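Local coordinates for protein intimin (Escherichia coli O127:H6 str. E2348/69, PDB 6TQD) that acts as a bacterial adhesin of attaching and effacing Escherichia coli, with extracellular juncture domains that adopt a constitutively extended conformation, at residues T17-Q22 with L66-Q71; N75-T80 with I98-N103; D108-T113 with A134-N139. All coordinates share one frame; numbering follows the deposited sequence. Where two conformers were deposited one is given.

Contact 1 (T17-Q22 with L66-Q71); sequences TERSTQ and LPAYVQ
L66 starts the contact by giving its backbone N-H to S20 O. The bond is 2.9 Å from L66 N to S20 O and nearly straight, at 174°. The side chain of L66 points at 17-22. L66 CD1 rests on the aliphatic CG of Q22 at 3.8 Å. Its CD2 lies near T17 O and S20 OG. The Q22 chain bends at chi2 (-70°), which brings NE2 back to S20 OG, and S20 OG in turn donates to T17 O. These bonds link Q22, S20 and T17 beside the leucine.

P67 offers its carbonyl. R19 N reaches P67 O at 3.3 Å, from well above the carbonyl plane, and makes a weak second bond to L66 O. Residues T17 to S20 form a type II beta turn, with R19 at its third position. The turn carries the chain from strand 14-17 to strand 21-30, which belong to different sheets of the N-terminal beta-sandwich.

A68 sets its CB over one face of the R19 guanidinium, 3.4 Å from R19 NH2, in one of the two conformers deposited for R19. NH1 of the same arginine makes a salt bridge to E18 OE2.

Y69 N donates to E18 OE2 at 2.9 Å, meeting it from above the carboxylate plane. A water links OE2 to Y69 O. OE2 therefore has three partners, while OE1 accepts from N103 N. The E18 and Y69 side chains cross at about a right angle, with the carboxylate and ring planes 58° apart. Y69 CB lies 3.4 Å from E18 OE2.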
loop_
_atom_site.group_PDB
_atom_site.type_symbol
_atom_site.label_atom_id
_atom_site.label_comp_id
_atom_site.label_asym_id
_atom_site.label_seq_id
_atom_site.Cartn_x
_atom_site.Cartn_y
_atom_site.Cartn_z
ATOM N N THR A 17 -1.671 -2.620 7.872
ATOM C CA THR A 17 -1.787 -3.876 7.166
ATOM C C THR A 17 -3.258 -4.267 7.069
ATOM O O THR A 17 -4.054 -4.026 7.983
ATOM C CB THR A 17 -1.051 -4.965 7.951
ATOM O OG1 THR A 17 0.341 -4.636 8.040
ATOM C CG2 THR A 17 -1.161 -6.323 7.224
ATOM N N GLU A 18 -3.610 -4.890 5.949
ATOM C CA GLU A 18 -4.966 -5.381 5.735
ATOM C C GLU A 18 -5.419 -6.218 6.923
ATOM O O GLU A 18 -4.649 -7.004 7.477
ATOM C CB GLU A 18 -4.983 -6.226 4.452
ATOM C CG GLU A 18 -4.011 -7.412 4.459
ATOM C CD GLU A 18 -4.078 -8.236 3.187
ATOM O OE1 GLU A 18 -2.997 -8.585 2.640
ATOM O OE2 GLU A 18 -5.204 -8.528 2.721
ATOM N N ARG A 19 -6.675 -6.021 7.319
ATOM C CA ARG A 19 -7.341 -6.740 8.401
ATOM C C ARG A 19 -6.817 -6.381 9.790
ATOM O O ARG A 19 -7.203 -7.027 10.774
ATOM C CB ARG A 19 -7.305 -8.262 8.191
ATOM C CG ARG A 19 -7.965 -8.729 6.900
ATOM C CD ARG A 19 -8.017 -10.254 6.820
ATOM N NE ARG A 19 -8.575 -10.741 5.558
ATOM C CZ ARG A 19 -7.865 -10.981 4.459
ATOM N NH1 ARG A 19 -6.554 -10.772 4.438
ATOM N NH2 ARG A 19 -8.472 -11.431 3.366
ATOM N N SER A 20 -5.959 -5.372 9.910
ATOM C CA SER A 20 -5.494 -4.959 11.229
ATOM C C SER A 20 -6.474 -3.983 11.890
ATOM O O SER A 20 -7.351 -3.399 11.248
ATOM C CB SER A 20 -4.102 -4.316 11.150
ATOM O OG SER A 20 -4.115 -3.075 10.483
ATOM N N THR A 21 -6.315 -3.836 13.199
ATOM C CA THR A 21 -7.042 -2.852 13.988
ATOM C C THR A 21 -6.110 -1.689 14.285
ATOM O O THR A 21 -5.008 -1.887 14.798
ATOM C CB THR A 21 -7.518 -3.482 15.302
ATOM O OG1 THR A 21 -8.417 -4.562 15.027
ATOM C CG2 THR A 21 -8.234 -2.447 16.159
ATOM N N GLN A 22 -6.553 -0.477 13.963
ATOM C CA GLN A 22 -5.729 0.720 14.054
ATOM C C GLN A 22 -6.436 1.751 14.924
ATOM O O GLN A 22 -7.535 2.207 14.588
ATOM C CB GLN A 22 -5.485 1.300 12.661
ATOM C CG GLN A 22 -4.718 0.365 11.745
ATOM C CD GLN A 22 -3.269 0.211 12.163
ATOM O OE1 GLN A 22 -2.696 1.104 12.785
ATOM N NE2 GLN A 22 -2.670 -0.923 11.825
ATOM N N LEU A 66 -9.371 -2.530 9.288
ATOM C CA LEU A 66 -9.029 -2.340 7.888
ATOM C C LEU A 66 -9.526 -3.510 7.044
ATOM O O LEU A 66 -9.491 -4.661 7.493
ATOM C CB LEU A 66 -7.516 -2.202 7.747
ATOM C CG LEU A 66 -6.980 -0.770 7.909
ATOM C CD1 LEU A 66 -7.438 -0.149 9.214
ATOM C CD2 LEU A 66 -5.465 -0.718 7.802
ATOM N N PRO A 67 -10.019 -3.248 5.839
ATOM C CA PRO A 67 -10.460 -4.349 4.971
ATOM C C PRO A 67 -9.278 -5.155 4.439
ATOM O O PRO A 67 -8.110 -4.819 4.648
ATOM C CB PRO A 67 -11.198 -3.639 3.835
ATOM C CG PRO A 67 -10.598 -2.301 3.779
ATOM C CD PRO A 67 -10.239 -1.939 5.206
ATOM N N ALA A 68 -9.607 -6.236 3.740
ATOM C CA ALA A 68 -8.603 -6.976 2.994
ATOM C C ALA A 68 -8.048 -6.127 1.858
ATOM O O ALA A 68 -8.724 -5.258 1.306
ATOM C CB ALA A 68 -9.201 -8.258 2.423
ATOM N N TYR A 69 -6.797 -6.396 1.507
ATOM C CA TYR A 69 -6.149 -5.682 0.422
ATOM C C TYR A 69 -6.781 -6.084 -0.903
ATOM O O TYR A 69 -7.066 -7.264 -1.140
ATOM C CB TYR A 69 -4.670 -6.043 0.405
ATOM C CG TYR A 69 -3.835 -5.323 -0.612
ATOM C CD1 TYR A 69 -3.385 -4.030 -0.399
ATOM C CD2 TYR A 69 -3.492 -5.940 -1.810
ATOM C CE1 TYR A 69 -2.608 -3.381 -1.340
ATOM C CE2 TYR A 69 -2.718 -5.306 -2.746
ATOM C CZ TYR A 69 -2.280 -4.024 -2.515
ATOM O OH TYR A 69 -1.505 -3.397 -3.462
ATOM N N VAL A 70 -6.971 -5.104 -1.774
ATOM C CA VAL A 70 -7.545 -5.317 -3.098
ATOM C C VAL A 70 -6.412 -5.255 -4.112
ATOM O O VAL A 70 -5.817 -4.195 -4.330
ATOM C CB VAL A 70 -8.628 -4.276 -3.411
ATOM C CG1 VAL A 70 -9.180 -4.483 -4.810
ATOM C CG2 VAL A 70 -9.747 -4.326 -2.369
ATOM N N GLN A 71 -6.109 -6.384 -4.747
ATOM C CA GLN A 71 -5.062 -6.393 -5.757
ATOM C C GLN A 71 -5.509 -5.568 -6.955
ATOM O O GLN A 71 -6.600 -5.778 -7.495
ATOM C CB GLN A 71 -4.740 -7.824 -6.177
ATOM C CG GLN A 71 -3.368 -8.292 -5.711
ATOM C CD GLN A 71 -2.242 -7.493 -6.342
ATOM O OE1 GLN A 71 -2.312 -7.122 -7.514
ATOM N NE2 GLN A 71 -1.203 -7.214 -5.564
HETATM O O HOH W 1 -6.205 -9.469 0.301
#

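Contact 2 (N75-T80 with I98-N103); sequences NVYKVT and ITVLSN
Y77 and I98 face each other as an antiparallel hydrogen-bonded pair, tied by two short bonds. Y77 N gives to I98 O at 2.8 Å, and I98 N gives to Y77 O at 2.8 Å. One residue before the start of strand 76-80, N75 O takes V100 N at 2.9 Å, which extends the pairing beyond the end of the strand. The two strands run antiparallel, with 156° between their directions, and belong to the hairpin of strands 76-85 and 90-101.

The tight side is the one that carries Y77 and I98. The Y77 ring turns an edge to 98-103, with CE2 3.7 Å from V100 CG2 and I98 O also near its plane. CG of Y77 lies anti to its own carbonyl carbon (chi1 -57°), which swings the ring beside V100. Farther along, V79 CG2 and I98 CD1 touch at 4.1 Å. L44 of helix 42-45 covers Y77, V79 and I98, and P67 packs on Y77.

On the other face V76 and T99 lie side by side as a non-hydrogen-bonded pair and point the same way. Their closest approach is 4.0 Å, from V76 CG2 to T99 OG1. T99 is buried, with N15 of strand 14-17 against it. The looser part is V76, which is partly exposed, and K78, two residues on. K78 is exposed and touches nothing in 98-103; its NZ bonds to T97 OG1.

N75 OD1 accepts from V70 N. What holds the strands together is thus backbone hydrogen bonding plus apolar contacts mostly on the Y77 and I98 face, with no salt bridge across the contact.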
loop_
_atom_site.group_PDB
_atom_site.type_symbol
_atom_site.label_atom_id
_atom_site.label_comp_id
_atom_site.label_asym_id
_atom_site.label_seq_id
_atom_site.Cartn_x
_atom_site.Cartn_y
_atom_site.Cartn_z
ATOM N N ASN A 75 -7.235 0.879 -2.476
ATOM C CA ASN A 75 -6.776 0.618 -1.110
ATOM C C ASN A 75 -6.625 1.887 -0.279
ATOM O O ASN A 75 -5.943 1.875 0.740
ATOM C CB ASN A 75 -5.503 -0.230 -1.104
ATOM C CG ASN A 75 -5.736 -1.577 -1.713
ATOM O OD1 ASN A 75 -6.514 -2.381 -1.187
ATOM N ND2 ASN A 75 -5.098 -1.836 -2.861
ATOM N N VAL A 76 -7.259 2.979 -0.710
ATOM C CA VAL A 76 -7.325 4.222 0.041
ATOM C C VAL A 76 -8.788 4.501 0.346
ATOM O O VAL A 76 -9.634 4.442 -0.549
ATOM C CB VAL A 76 -6.700 5.386 -0.747
ATOM C CG1 VAL A 76 -6.782 6.665 0.048
ATOM C CG2 VAL A 76 -5.251 5.087 -1.070
ATOM N N TYR A 77 -9.085 4.801 1.606
ATOM C CA TYR A 77 -10.456 4.967 2.066
ATOM C C TYR A 77 -10.557 6.283 2.815
ATOM O O TYR A 77 -9.820 6.501 3.778
ATOM C CB TYR A 77 -10.868 3.801 2.969
ATOM C CG TYR A 77 -10.710 2.479 2.270
ATOM C CD1 TYR A 77 -11.715 1.987 1.455
ATOM C CD2 TYR A 77 -9.544 1.755 2.394
ATOM C CE1 TYR A 77 -11.569 0.790 0.785
ATOM C CE2 TYR A 77 -9.387 0.545 1.732
ATOM C CZ TYR A 77 -10.401 0.074 0.939
ATOM O OH TYR A 77 -10.254 -1.115 0.266
ATOM N N LYS A 78 -11.461 7.150 2.376
ATOM C CA LYS A 78 -11.654 8.459 2.984
ATOM C C LYS A 78 -12.913 8.379 3.835
ATOM O O LYS A 78 -13.988 8.028 3.328
ATOM C CB LYS A 78 -11.831 9.534 1.911
ATOM C CG LYS A 78 -10.661 9.667 0.943
ATOM C CD LYS A 78 -9.532 10.514 1.467
ATOM C CE LYS A 78 -8.427 10.657 0.423
ATOM N NZ LYS A 78 -7.254 11.415 0.941
ATOM N N VAL A 79 -12.778 8.672 5.133
ATOM C CA VAL A 79 -13.896 8.652 6.064
ATOM C C VAL A 79 -13.916 9.999 6.785
ATOM O O VAL A 79 -12.935 10.743 6.785
ATOM C CB VAL A 79 -13.793 7.501 7.085
ATOM C CG1 VAL A 79 -13.665 6.159 6.370
ATOM C CG2 VAL A 79 -12.600 7.718 8.008
ATOM N N THR A 80 -15.058 10.316 7.404
ATOM C CA THR A 80 -15.215 11.601 8.055
ATOM C C THR A 80 -15.779 11.430 9.462
ATOM O O THR A 80 -16.591 10.541 9.720
ATOM C CB THR A 80 -16.111 12.574 7.263
ATOM O OG1 THR A 80 -17.331 11.926 6.900
ATOM C CG2 THR A 80 -15.388 13.063 6.017
ATOM N N ILE A 98 -7.434 6.451 5.291
ATOM C CA ILE A 98 -6.955 5.143 5.724
ATOM C C ILE A 98 -6.424 4.424 4.491
ATOM O O ILE A 98 -7.159 4.220 3.516
ATOM C CB ILE A 98 -8.076 4.342 6.400
ATOM C CG1 ILE A 98 -8.564 5.094 7.652
ATOM C CG2 ILE A 98 -7.627 2.917 6.735
ATOM C CD1 ILE A 98 -9.884 4.607 8.197
ATOM N N THR A 99 -5.153 4.049 4.531
ATOM C CA THR A 99 -4.508 3.339 3.433
ATOM C C THR A 99 -4.151 1.939 3.903
ATOM O O THR A 99 -3.564 1.771 4.976
ATOM C CB THR A 99 -3.258 4.080 2.978
ATOM O OG1 THR A 99 -3.624 5.411 2.575
ATOM C CG2 THR A 99 -2.612 3.371 1.797
ATOM N N VAL A 100 -4.481 0.947 3.088
ATOM C CA VAL A 100 -4.338 -0.461 3.425
ATOM C C VAL A 100 -3.175 -1.013 2.616
ATOM O O VAL A 100 -3.153 -0.901 1.379
ATOM C CB VAL A 100 -5.632 -1.234 3.119
ATOM C CG1 VAL A 100 -5.442 -2.717 3.366
ATOM C CG2 VAL A 100 -6.760 -0.697 3.970
ATOM N N LEU A 101 -2.216 -1.601 3.313
ATOM C CA LEU A 101 -1.100 -2.314 2.711
ATOM C C LEU A 101 -1.337 -3.814 2.809
ATOM O O LEU A 101 -2.052 -4.299 3.684
ATOM C CB LEU A 101 0.205 -1.947 3.409
ATOM C CG LEU A 101 0.722 -0.515 3.232
ATOM C CD1 LEU A 101 -0.051 0.483 4.085
ATOM C CD2 LEU A 101 2.200 -0.440 3.555
ATOM N N SER A 102 -0.733 -4.552 1.884
ATOM C CA SER A 102 -0.892 -5.998 1.885
ATOM C C SER A 102 0.004 -6.635 2.944
ATOM O O SER A 102 0.944 -6.019 3.455
ATOM C CB SER A 102 -0.562 -6.542 0.497
ATOM O OG SER A 102 0.841 -6.586 0.318
ATOM N N ASN A 103 -0.303 -7.895 3.269
ATOM C CA ASN A 103 0.448 -8.613 4.292
ATOM C C ASN A 103 1.955 -8.544 4.061
ATOM O O ASN A 103 2.735 -8.474 5.016
ATOM C CB ASN A 103 0.004 -10.079 4.325
ATOM C CG ASN A 103 -1.311 -10.275 5.030
ATOM O OD1 ASN A 103 -1.569 -9.662 6.065
ATOM N ND2 ASN A 103 -2.153 -11.142 4.482
#

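Contact 3 (D108-T113 with A134-N139); sequences DQVGVT and ATVKKN
G111 and K137 exchange backbone bonds as an antiparallel hydrogen-bonded pair. G111 N to K137 O is 3.1 Å and almost straight; K137 N to G111 O is 2.9 Å. T113 N adds a bond to T135 O at 2.8 Å. Between them, V112 and V136 form a non-hydrogen-bonded pair. The short axes of strands 111-113 and 134-138 make 119°, far from strictly antiparallel.

Strand 111-117 is the first strand of the bacterial Ig-like domain, and it pairs with strand 130-138. V112 and V136 are buried in the sandwich, and their CG2 methyls touch loosely. V110, partly exposed, brings its CG1 to V136 CG1 at 3.6 Å. A188 lies against V112, and V148 against V136.

Side-chain polar bonds gather at the D108 and N139 end of the contact. N139 grips D108 twice: OD1 accepts from D108 N at 2.9 Å, and ND2 gives to D108 OD2 at 2.9 Å, on the anti side of the carboxylate. The carboxylate and amide planes stand 68° apart. A water spans Q109 O and N139 N.

The lysines contribute their methylenes. K138, with CG anti to its backbone N (chi1 174°) and the chain extended beyond it, runs alongside the backbone carbonyls of Q109 and D108. K137 is crossed at about a right angle by T113, whose OG1 lies 3.6 Å from K137 CE.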
loop_
_atom_site.group_PDB
_atom_site.type_symbol
_atom_site.label_atom_id
_atom_site.label_comp_id
_atom_site.label_asym_id
_atom_site.label_seq_id
_atom_site.Cartn_x
_atom_site.Cartn_y
_atom_site.Cartn_z
ATOM N N ASP A 108 5.339 2.722 6.136
ATOM C CA ASP A 108 6.314 3.800 6.131
ATOM C C ASP A 108 7.589 3.446 5.373
ATOM O O ASP A 108 8.520 4.264 5.328
ATOM C CB ASP A 108 6.712 4.285 7.537
ATOM C CG ASP A 108 5.551 4.909 8.295
ATOM O OD1 ASP A 108 5.519 4.781 9.544
ATOM O OD2 ASP A 108 4.668 5.518 7.655
ATOM N N GLN A 109 7.659 2.274 4.757
ATOM C CA GLN A 109 8.862 1.853 4.051
ATOM C C GLN A 109 8.774 2.279 2.590
ATOM O O GLN A 109 7.699 2.246 1.990
ATOM C CB GLN A 109 8.988 0.336 4.125
ATOM C CG GLN A 109 10.197 -0.231 3.396
ATOM C CD GLN A 109 10.169 -1.741 3.354
ATOM O OE1 GLN A 109 10.781 -2.408 4.176
ATOM N NE2 GLN A 109 9.420 -2.276 2.418
ATOM N N VAL A 110 9.908 2.704 2.030
ATOM C CA VAL A 110 10.036 2.894 0.583
ATOM C C VAL A 110 10.374 1.516 0.014
ATOM O O VAL A 110 11.508 1.055 0.133
ATOM C CB VAL A 110 11.096 3.935 0.235
ATOM C CG1 VAL A 110 11.270 4.028 -1.271
ATOM C CG2 VAL A 110 10.720 5.295 0.830
ATOM N N GLY A 111 9.391 0.851 -0.589
ATOM C CA GLY A 111 9.552 -0.537 -0.966
ATOM C C GLY A 111 8.876 -0.859 -2.286
ATOM O O GLY A 111 7.966 -0.163 -2.738
ATOM N N VAL A 112 9.345 -1.944 -2.897
ATOM C CA VAL A 112 8.729 -2.465 -4.118
ATOM C C VAL A 112 7.392 -3.094 -3.750
ATOM O O VAL A 112 7.326 -4.021 -2.930
ATOM C CB VAL A 112 9.638 -3.498 -4.789
ATOM C CG1 VAL A 112 8.965 -4.062 -6.052
ATOM C CG2 VAL A 112 10.986 -2.897 -5.129
ATOM N N THR A 113 6.317 -2.602 -4.353
ATOM C CA THR A 113 4.997 -3.163 -4.084
ATOM C C THR A 113 4.522 -4.136 -5.153
ATOM O O THR A 113 3.643 -4.956 -4.874
ATOM C CB THR A 113 3.949 -2.050 -3.949
ATOM O OG1 THR A 113 3.933 -1.258 -5.145
ATOM C CG2 THR A 113 4.260 -1.154 -2.767
ATOM N N ALA A 134 9.001 -2.843 -11.982
ATOM C CA ALA A 134 8.867 -2.737 -10.542
ATOM C C ALA A 134 8.257 -1.389 -10.203
ATOM O O ALA A 134 8.646 -0.360 -10.773
ATOM C CB ALA A 134 10.232 -2.831 -9.865
ATOM N N THR A 135 7.287 -1.402 -9.299
ATOM C CA THR A 135 6.676 -0.194 -8.768
ATOM C C THR A 135 7.099 -0.031 -7.320
ATOM O O THR A 135 7.001 -0.977 -6.531
ATOM C CB THR A 135 5.152 -0.270 -8.868
ATOM O OG1 THR A 135 4.764 -0.510 -10.225
ATOM C CG2 THR A 135 4.537 1.056 -8.417
ATOM N N VAL A 136 7.579 1.162 -6.976
ATOM C CA VAL A 136 8.037 1.482 -5.630
ATOM C C VAL A 136 7.071 2.485 -5.020
ATOM O O VAL A 136 6.830 3.547 -5.602
ATOM C CB VAL A 136 9.470 2.056 -5.641
ATOM C CG1 VAL A 136 9.891 2.456 -4.224
ATOM C CG2 VAL A 136 10.440 1.047 -6.229
ATOM N N LYS A 137 6.552 2.169 -3.836
ATOM C CA LYS A 137 5.635 3.062 -3.140
ATOM C C LYS A 137 6.028 3.132 -1.671
ATOM O O LYS A 137 6.727 2.262 -1.140
ATOM C CB LYS A 137 4.173 2.582 -3.223
ATOM C CG LYS A 137 3.670 2.351 -4.630
ATOM C CD LYS A 137 2.223 1.902 -4.606
ATOM C CE LYS A 137 1.731 1.487 -5.976
ATOM N NZ LYS A 137 0.327 0.988 -5.907
ATOM N N LYS A 138 5.561 4.192 -1.011
ATOM C CA LYS A 138 5.569 4.299 0.445
ATOM C C LYS A 138 4.138 4.612 0.840
ATOM O O LYS A 138 3.605 5.645 0.423
ATOM C CB LYS A 138 6.494 5.426 0.907
ATOM C CG LYS A 138 6.454 5.701 2.415
ATOM C CD LYS A 138 7.348 6.883 2.760
ATOM C CE LYS A 138 7.234 7.279 4.224
ATOM N NZ LYS A 138 8.103 8.453 4.529
ATOM N N ASN A 139 3.519 3.703 1.589
ATOM C CA ASN A 139 2.119 3.842 2.008
ATOM C C ASN A 139 1.222 4.161 0.811
ATOM O O ASN A 139 0.374 5.059 0.847
ATOM C CB ASN A 139 1.985 4.886 3.111
ATOM C CG ASN A 139 2.764 4.509 4.369
ATOM O OD1 ASN A 139 2.952 3.337 4.661
ATOM N ND2 ASN A 139 3.241 5.509 5.095
HETATM O O HOH W 2 5.249 1.539 2.515
#

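The three contacts follow one another along the chain; none nests in or crosses another. Contact 1 closes the long excursion from the turn at T17-S20 to the loop after strand 62-65, which includes helix 42-45. Contact 2 then closes the hairpin of strands 76-85 and 90-101. These two abut: E18 N bonds to L101 O, and the Y69 ring packs on N75, so both the turn and the loop lie against the hairpin. After 98-103 the chain passes into the second domain, where contact 3 pairs the first strand with strand 130-138. Contact 3 touches contact 2 where N139 packs on T99 and L101, at the juncture of the two domains.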